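Local structure of Atp-dependent DNA ligase (Psychromonas sp., 4D05) at residues His37-Lys42 and Phe47-Trp52; Ser56-Ala61 and Pro124-Ile129; Ser77-Thr82 and Trp90-Phe95. The protein probably seals nicks in double-stranded DNA at the expense of ATP, passing through an enzyme-adenylate intermediate. All blocks are in the same frame, centred on the assembly; numbering follows the deposited sequence. Where two conformers were deposited one is given.

Interaction 1 (His37-Lys42 and Phe47-Trp52); sequences HQLISK and FTAPTW. With SO4 (sulfate ion), chain F.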
# COMPACT_ATOMS: atom_id res chain seq x y z
N HIS A 37 -7.31 12.45 21.53
CA HIS A 37 -6.43 12.44 22.70
C HIS A 37 -5.37 11.34 22.74
O HIS A 37 -4.48 11.39 23.57
CB HIS A 37 -7.25 12.42 24.01
CG HIS A 37 -8.13 11.22 24.16
ND1 HIS A 37 -9.40 11.16 23.63
CD2 HIS A 37 -7.94 10.06 24.82
CE1 HIS A 37 -9.95 9.99 23.93
NE2 HIS A 37 -9.08 9.31 24.65
N GLN A 38 -5.46 10.36 21.84
CA GLN A 38 -4.49 9.26 21.80
C GLN A 38 -4.43 8.71 20.37
O GLN A 38 -5.38 8.89 19.58
CB GLN A 38 -4.82 8.16 22.79
CG GLN A 38 -6.09 7.46 22.45
CD GLN A 38 -6.79 6.73 23.62
OE1 GLN A 38 -7.91 6.22 23.44
NE2 GLN A 38 -6.17 6.70 24.79
N LEU A 39 -3.34 8.03 20.07
CA LEU A 39 -3.11 7.36 18.80
C LEU A 39 -3.40 5.88 18.95
O LEU A 39 -2.91 5.24 19.89
CB LEU A 39 -1.65 7.56 18.34
CG LEU A 39 -1.28 8.99 17.98
CD1 LEU A 39 0.22 9.15 17.86
CD2 LEU A 39 -1.96 9.39 16.68
N ILE A 40 -4.16 5.34 18.01
CA ILE A 40 -4.62 3.96 18.04
C ILE A 40 -4.22 3.21 16.78
O ILE A 40 -4.39 3.70 15.67
CB ILE A 40 -6.17 3.91 18.21
CG1 ILE A 40 -6.60 4.74 19.45
CG2 ILE A 40 -6.66 2.48 18.25
CD1 ILE A 40 -8.03 4.84 19.63
N SER A 41 -3.72 1.98 16.95
CA SER A 41 -3.28 1.16 15.82
C SER A 41 -4.46 0.53 15.10
O SER A 41 -5.56 0.52 15.61
CB SER A 41 -2.35 0.05 16.29
OG SER A 41 -3.10 -1.01 16.89
N LYS A 42 -4.21 -0.03 13.91
CA LYS A 42 -5.30 -0.65 13.17
C LYS A 42 -5.96 -1.80 13.92
O LYS A 42 -7.13 -2.13 13.66
CB LYS A 42 -4.82 -1.21 11.82
CG LYS A 42 -4.55 -0.21 10.80
CD LYS A 42 -3.78 -0.88 9.61
CE LYS A 42 -4.59 -1.87 8.85
NZ LYS A 42 -3.78 -2.40 7.69
N PHE A 47 -1.13 3.32 21.12
CA PHE A 47 0.32 3.54 21.10
C PHE A 47 0.77 4.28 22.35
O PHE A 47 0.04 5.15 22.85
CB PHE A 47 0.77 4.35 19.88
CG PHE A 47 0.57 3.64 18.57
CD1 PHE A 47 1.43 2.63 18.19
CD2 PHE A 47 -0.46 3.98 17.72
CE1 PHE A 47 1.26 1.97 16.97
CE2 PHE A 47 -0.64 3.34 16.50
CZ PHE A 47 0.22 2.33 16.11
N THR A 48 1.97 3.96 22.84
CA THR A 48 2.49 4.71 23.97
C THR A 48 3.23 5.96 23.47
O THR A 48 4.44 6.14 23.72
CB THR A 48 3.40 3.83 24.85
OG1 THR A 48 4.58 3.49 24.12
CG2 THR A 48 2.68 2.56 25.31
N ALA A 49 2.49 6.84 22.80
CA ALA A 49 3.12 8.03 22.24
C ALA A 49 3.47 8.97 23.38
O ALA A 49 2.61 9.30 24.22
CB ALA A 49 2.20 8.74 21.29
N PRO A 50 4.72 9.42 23.43
CA PRO A 50 5.05 10.38 24.50
C PRO A 50 4.20 11.65 24.48
O PRO A 50 3.76 12.10 23.45
CB PRO A 50 6.52 10.73 24.19
CG PRO A 50 7.04 9.52 23.47
CD PRO A 50 5.89 9.09 22.61
N THR A 51 4.01 12.22 25.67
CA THR A 51 3.20 13.42 25.81
C THR A 51 3.68 14.55 24.91
O THR A 51 2.88 15.24 24.30
CB THR A 51 3.27 13.89 27.27
OG1 THR A 51 2.78 12.83 28.07
CG2 THR A 51 2.43 15.08 27.46
N TRP A 52 4.99 14.76 24.85
CA TRP A 52 5.53 15.84 24.03
C TRP A 52 5.31 15.61 22.53
O TRP A 52 5.35 16.56 21.72
CB TRP A 52 7.04 16.06 24.32
CG TRP A 52 7.84 14.78 24.40
CD1 TRP A 52 8.16 14.09 25.54
CD2 TRP A 52 8.39 14.02 23.30
NE1 TRP A 52 8.87 12.98 25.23
CE2 TRP A 52 9.04 12.92 23.87
CE3 TRP A 52 8.42 14.19 21.92
CZ2 TRP A 52 9.70 11.96 23.09
CZ3 TRP A 52 9.10 13.23 21.15
CH2 TRP A 52 9.73 12.15 21.74
S SO4 F . -5.14 -2.19 3.97
O1 SO4 F . -3.73 -2.29 3.55
O2 SO4 F . -5.27 -1.56 5.30
O3 SO4 F . -5.89 -1.36 3.03
O4 SO4 F . -5.72 -3.54 4.02
O HOH W 1 -1.31 7.50 22.02
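The Phe47 ring overlaps the backbone running from Leu39 to Ser41, with its far end against the CB of Ser41. The closest approaches are made by three rim atoms: CD2 lies 3.8 Å from Leu39 CB, CE2 approaches Ser41 N to 3.4 Å, and CZ comes within 3.4 Å of Ser41 CB. The torsion about CA and CB explains the placement: with CG opposite the carbonyl carbon and next to the backbone N (chi1 -67°), the ring extends along the backbone from Leu39 to Ser41, past Leu39 O. That oxygen accepts the amide of Phe47 itself, with N and Leu39 O 2.9 Å apart, an N-H...O angle of 147° and the donor tilted 23° from the carbonyl plane. A water closes the other end of this backbone pairing, accepting from Leu39 N and donating to Phe47 O. Farther along, Leu39 CD1 meets Ala49 CB at 4.0 Å, an apolar touch just before helix 51-54. The hydroxyl of Ser41 is engaged within the intervening turn, by Gln43 and by the amide of Asn45, while its CB faces the ring. Ile30 and Ala32 of strand 30-34 also touch Phe47. Shortened to an alanine, position 47 could still pair its backbone with Leu39 O, but Ile40 and Ser41 would probably lose their aromatic neighbour, opening a gap beside strand 30-34. Lys42 NZ donates to O2 of a sulfate, probably from the crystallisation liquor, which Lys174 and Arg168 also bind. At this outermost strand, 39-40, of a mixed sheet in the adenylation (nucleotidyltransferase) domain, the chemistry is divided: one direct and one water-mediated backbone link fix the spacing of the segments, while the ring supplies van der Waals contact to the peptide backbone of 39-41.

Interaction 2 (Ser56-Ala61 and Pro124-Ile129); sequences SFPTTA and PYLQMI. With SO4 (sulfate ion), chain G.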
# COMPACT_ATOMS: atom_id res chain seq x y z
N SER A 56 0.72 19.08 21.13
CA SER A 56 0.23 20.19 20.33
C SER A 56 -0.97 19.84 19.45
O SER A 56 -1.59 20.71 18.85
CB SER A 56 1.36 20.66 19.41
OG SER A 56 1.61 19.62 18.45
N PHE A 57 -1.26 18.55 19.31
CA PHE A 57 -2.24 18.10 18.32
C PHE A 57 -3.62 18.68 18.61
O PHE A 57 -4.02 18.82 19.78
CB PHE A 57 -2.37 16.56 18.31
CG PHE A 57 -1.19 15.82 17.71
CD1 PHE A 57 0.00 16.46 17.36
CD2 PHE A 57 -1.31 14.47 17.49
CE1 PHE A 57 1.07 15.73 16.83
CE2 PHE A 57 -0.28 13.72 16.97
CZ PHE A 57 0.93 14.34 16.62
N PRO A 58 -4.37 19.02 17.57
CA PRO A 58 -5.76 19.45 17.73
C PRO A 58 -6.64 18.25 18.12
O PRO A 58 -6.20 17.12 18.01
CB PRO A 58 -6.13 19.94 16.33
CG PRO A 58 -5.29 19.11 15.43
CD PRO A 58 -3.98 18.93 16.16
N THR A 59 -7.85 18.51 18.61
CA THR A 59 -8.70 17.43 19.06
C THR A 59 -9.54 16.85 17.92
O THR A 59 -10.24 15.85 18.09
CB THR A 59 -9.56 17.81 20.28
OG1 THR A 59 -10.20 19.05 20.05
CG2 THR A 59 -8.67 17.96 21.53
N THR A 60 -9.43 17.45 16.73
CA THR A 60 -10.07 16.89 15.54
C THR A 60 -9.50 15.49 15.30
O THR A 60 -8.29 15.30 15.37
CB THR A 60 -9.73 17.75 14.33
OG1 THR A 60 -10.18 19.10 14.57
CG2 THR A 60 -10.38 17.22 13.08
N ALA A 61 -10.36 14.50 15.09
CA ALA A 61 -9.85 13.16 14.77
C ALA A 61 -9.11 13.16 13.45
O ALA A 61 -9.51 13.82 12.50
CB ALA A 61 -10.99 12.17 14.74
N PRO A 124 6.90 19.77 14.52
CA PRO A 124 7.62 18.81 13.69
C PRO A 124 6.94 17.45 13.62
O PRO A 124 7.17 16.70 12.66
CB PRO A 124 8.98 18.69 14.41
CG PRO A 124 8.67 19.00 15.83
CD PRO A 124 7.66 20.11 15.74
N TYR A 125 6.10 17.13 14.60
CA TYR A 125 5.56 15.77 14.73
C TYR A 125 4.26 15.57 13.94
O TYR A 125 3.77 14.45 13.83
CB TYR A 125 5.33 15.43 16.20
CG TYR A 125 6.48 15.77 17.09
CD1 TYR A 125 7.75 15.27 16.84
CD2 TYR A 125 6.30 16.62 18.18
CE1 TYR A 125 8.82 15.62 17.67
CE2 TYR A 125 7.34 16.97 18.99
CZ TYR A 125 8.61 16.46 18.74
OH TYR A 125 9.67 16.81 19.54
N LEU A 126 3.72 16.65 13.37
CA LEU A 126 2.43 16.58 12.65
C LEU A 126 2.58 17.26 11.31
O LEU A 126 2.89 18.46 11.21
CB LEU A 126 1.28 17.24 13.43
CG LEU A 126 -0.11 17.17 12.79
CD1 LEU A 126 -0.64 15.74 12.81
CD2 LEU A 126 -1.10 18.08 13.49
N GLN A 127 2.40 16.47 10.25
CA GLN A 127 2.60 16.96 8.89
C GLN A 127 1.53 16.39 7.94
O GLN A 127 0.95 15.38 8.26
CB GLN A 127 4.05 16.70 8.44
CG GLN A 127 4.81 18.04 8.67
CD GLN A 127 6.10 18.00 9.42
OE1 GLN A 127 7.03 17.23 9.10
NE2 GLN A 127 6.22 18.91 10.40
N MSE A 128 1.22 17.09 6.84
CA MSE A 128 0.18 16.63 5.90
C MSE A 128 0.88 15.94 4.73
O MSE A 128 1.86 16.46 4.22
CB MSE A 128 -0.68 17.80 5.38
CG MSE A 128 -2.11 17.37 5.00
SE MSE A 128 -3.11 18.45 3.92
CE MSE A 128 -1.92 18.87 2.43
N ILE A 129 0.39 14.78 4.35
CA ILE A 129 0.85 14.16 3.12
C ILE A 129 0.40 15.06 1.96
O ILE A 129 -0.75 15.45 1.88
CB ILE A 129 0.29 12.73 2.98
CG1 ILE A 129 0.80 11.89 4.16
CG2 ILE A 129 0.74 12.14 1.67
CD1 ILE A 129 0.26 10.48 4.22
S SO4 G . -14.05 16.25 13.95
O1 SO4 G . -13.74 17.66 14.27
O2 SO4 G . -15.47 16.06 14.32
O3 SO4 G . -13.89 16.03 12.45
O4 SO4 G . -13.19 15.32 14.79
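Between Phe57 and Leu126 the two backbones come to 7.5 Å, measured CA to CA; 56-61 is irregular, whereas 124-129 contains strand 126-128. At that spacing the contact is made mainly by side chains. Phe57 and Leu126 meet at an oblique angle: Phe57 CE1 lies 3.7 Å from Leu126 CB, and Leu126 CD1 sits over one ring face, 4.3 Å above the plane and displaced toward the rim. Leu126 has CG opposite its backbone N (chi1 -178°), which carries the branch toward the 56-61 loop; its CD2 then meets Pro58 CD at 4.0 Å, the two side chains reaching toward each other end to end. Tyr125 adds its CB, 4.3 Å from Phe57 CE1, while its ring leads away to Phe53. Beyond the apolar patch, Ala61 N donates to sulfate O4 at 3.0 Å. Trp34 packs edge-to-face with Phe57, and its NE1 is hydrogen-bonded to Pro58 O. In the adenylation domain, strand 126-128 leads on to Ile129, which touches AMP. The contact thus joins the loop between helix 51-54 and strand 62-67 to this edge strand, with Met62 touching both Phe57 and Leu126, strand 94-99 alongside, and Thr121 of helix 107-121 against Pro58.

Interaction 3 (Ser77-Thr82 and Trp90-Phe95); sequences SGIART and WKQIKF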
# COMPACT_ATOMS: atom_id res chain seq x y z
N SER A 77 8.34 0.90 12.76
CA SER A 77 7.58 -0.19 13.35
C SER A 77 8.18 -0.62 14.69
O SER A 77 7.45 -0.82 15.66
CB SER A 77 7.57 -1.40 12.38
OG SER A 77 6.77 -2.47 12.90
N GLY A 78 9.50 -0.69 14.77
CA GLY A 78 10.16 -1.07 16.02
C GLY A 78 9.92 -0.07 17.13
O GLY A 78 9.78 -0.42 18.29
N ILE A 79 9.90 1.21 16.79
CA ILE A 79 9.62 2.22 17.80
C ILE A 79 8.14 2.14 18.22
O ILE A 79 7.82 2.16 19.41
CB ILE A 79 9.95 3.62 17.26
CG1 ILE A 79 11.44 3.77 16.97
CG2 ILE A 79 9.48 4.70 18.23
CD1 ILE A 79 11.77 4.97 16.08
N ALA A 80 7.25 2.09 17.25
CA ALA A 80 5.83 2.13 17.55
C ALA A 80 5.36 0.93 18.37
O ALA A 80 4.41 1.08 19.14
CB ALA A 80 5.01 2.28 16.21
N ARG A 81 6.06 -0.22 18.24
CA ARG A 81 5.79 -1.45 19.01
C ARG A 81 6.30 -1.36 20.43
O ARG A 81 5.95 -2.18 21.27
CB ARG A 81 6.62 -2.66 18.45
CG ARG A 81 6.22 -3.29 17.23
CD ARG A 81 6.83 -4.71 17.18
NE ARG A 81 8.29 -4.82 17.00
CZ ARG A 81 8.91 -4.58 15.85
NH1 ARG A 81 8.23 -4.17 14.78
NH2 ARG A 81 10.22 -4.75 15.73
N THR A 82 7.23 -0.43 20.69
CA THR A 82 7.83 -0.33 22.02
C THR A 82 6.85 0.27 23.01
O THR A 82 6.31 1.34 22.75
CB THR A 82 9.10 0.49 21.96
OG1 THR A 82 10.01 -0.15 21.07
CG2 THR A 82 9.73 0.60 23.32
N TRP A 90 10.73 8.47 19.48
CA TRP A 90 9.62 9.08 18.76
C TRP A 90 9.97 10.44 18.16
O TRP A 90 9.26 10.94 17.30
CB TRP A 90 8.36 9.20 19.66
CG TRP A 90 7.61 7.93 19.93
CD1 TRP A 90 7.99 6.90 20.76
CD2 TRP A 90 6.35 7.56 19.38
NE1 TRP A 90 7.04 5.92 20.77
CE2 TRP A 90 6.02 6.29 19.91
CE3 TRP A 90 5.46 8.16 18.48
CZ2 TRP A 90 4.85 5.63 19.58
CZ3 TRP A 90 4.29 7.50 18.15
CH2 TRP A 90 4.00 6.25 18.70
N LYS A 91 11.07 11.05 18.58
CA LYS A 91 11.40 12.38 18.06
C LYS A 91 11.63 12.41 16.54
O LYS A 91 11.46 13.46 15.91
CB LYS A 91 12.63 12.93 18.80
CG LYS A 91 13.94 12.27 18.44
CD LYS A 91 15.02 12.57 19.45
CE LYS A 91 16.31 11.88 19.05
NZ LYS A 91 17.42 12.18 19.95
N GLN A 92 12.00 11.28 15.96
CA GLN A 92 12.22 11.22 14.52
C GLN A 92 10.97 10.86 13.72
O GLN A 92 10.99 10.90 12.49
CB GLN A 92 13.31 10.23 14.20
CG GLN A 92 12.97 8.84 14.50
CD GLN A 92 14.25 8.00 14.63
OE1 GLN A 92 15.06 7.90 13.66
NE2 GLN A 92 14.45 7.42 15.82
N ILE A 93 9.91 10.48 14.42
CA ILE A 93 8.64 10.12 13.78
C ILE A 93 7.80 11.36 13.44
O ILE A 93 7.79 12.34 14.16
CB ILE A 93 7.84 9.14 14.69
CG1 ILE A 93 8.66 7.88 14.91
CG2 ILE A 93 6.51 8.80 14.08
CD1 ILE A 93 7.96 6.84 15.73
N LYS A 94 7.10 11.30 12.31
CA LYS A 94 6.08 12.27 11.98
C LYS A 94 4.78 11.49 11.80
O LYS A 94 4.76 10.40 11.20
CB LYS A 94 6.40 12.99 10.66
CG LYS A 94 7.67 13.80 10.74
CD LYS A 94 8.36 14.00 9.42
CE LYS A 94 8.94 12.68 8.89
NZ LYS A 94 9.85 12.96 7.78
N PHE A 95 3.70 12.06 12.35
CA PHE A 95 2.34 11.62 12.06
C PHE A 95 1.91 12.34 10.79
O PHE A 95 1.66 13.56 10.80
CB PHE A 95 1.42 11.93 13.24
CG PHE A 95 0.00 11.37 13.13
CD1 PHE A 95 -0.25 10.11 12.63
CD2 PHE A 95 -1.07 12.12 13.56
CE1 PHE A 95 -1.56 9.61 12.56
CE2 PHE A 95 -2.35 11.63 13.51
CZ PHE A 95 -2.61 10.38 12.98
O HOH W 2 7.67 3.82 22.64
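The end of helix 73-80 packs here on the short 3-10 turn that leads into strand 94-99, with Ile79 making most of the direct contacts. Its CG2 methyl makes a CH-pi contact with the five-membered ring of Trp90, 3.8 Å from the centroid and 20° off the ring normal. Ile93 CD1 lies over the same indole, 3.9 Å above its plane, and also touches Ile79 CG2 at 3.6 Å, so the two isoleucine methyls meet against the tryptophan. This cluster belongs to the adenylation (nucleotidyltransferase) domain, where Leu66 of strand 62-67 touches both Trp90 and Ile93, and Phe53 meets Trp90 edge-to-face. Ile79 sends its other branch elsewhere: with CG1 beside the backbone N (chi1 -64°), CD1 reaches Gln92 NE2 at 3.6 Å, a van der Waals contact of a methyl; the amide's hydrogen bond goes to Gln89 O. In the plane of the indole, at its edge, a water accepts from Trp90 NE1 at 2.9 Å and donates to Thr82 O at 2.8 Å, satisfying the ring N-H. Thr82 OG1 in turn donates to Gly78 O at 2.8 Å, in the carbonyl plane, which ties Thr82 back to Gly78 in the helix.

All three contacts lie in the adenylation domain and reach one mixed beta-sheet, with strands ordered 39-40, 30-34, 62-67, 94-99, 126-128. Interaction 1 is at one outermost strand and interaction 2 at the other, with centres about 12 Å apart; interaction 3 lies about 10 Å from the first and 15 Å from the second. Along the chain, interaction 1 closes before either other opens, and interaction 3 is nested within the loop closed by interaction 2. Pro50 packs on Trp90, connecting interactions 1 and 3, while probable backbone hydrogen bonds of Phe95 with Tyr125 and Gln127 join 3 to 2. Together they pack the loops and helices 51-54 and 73-80 against these strands; Ile129, which touches AMP, brings this region to the nucleotide pocket.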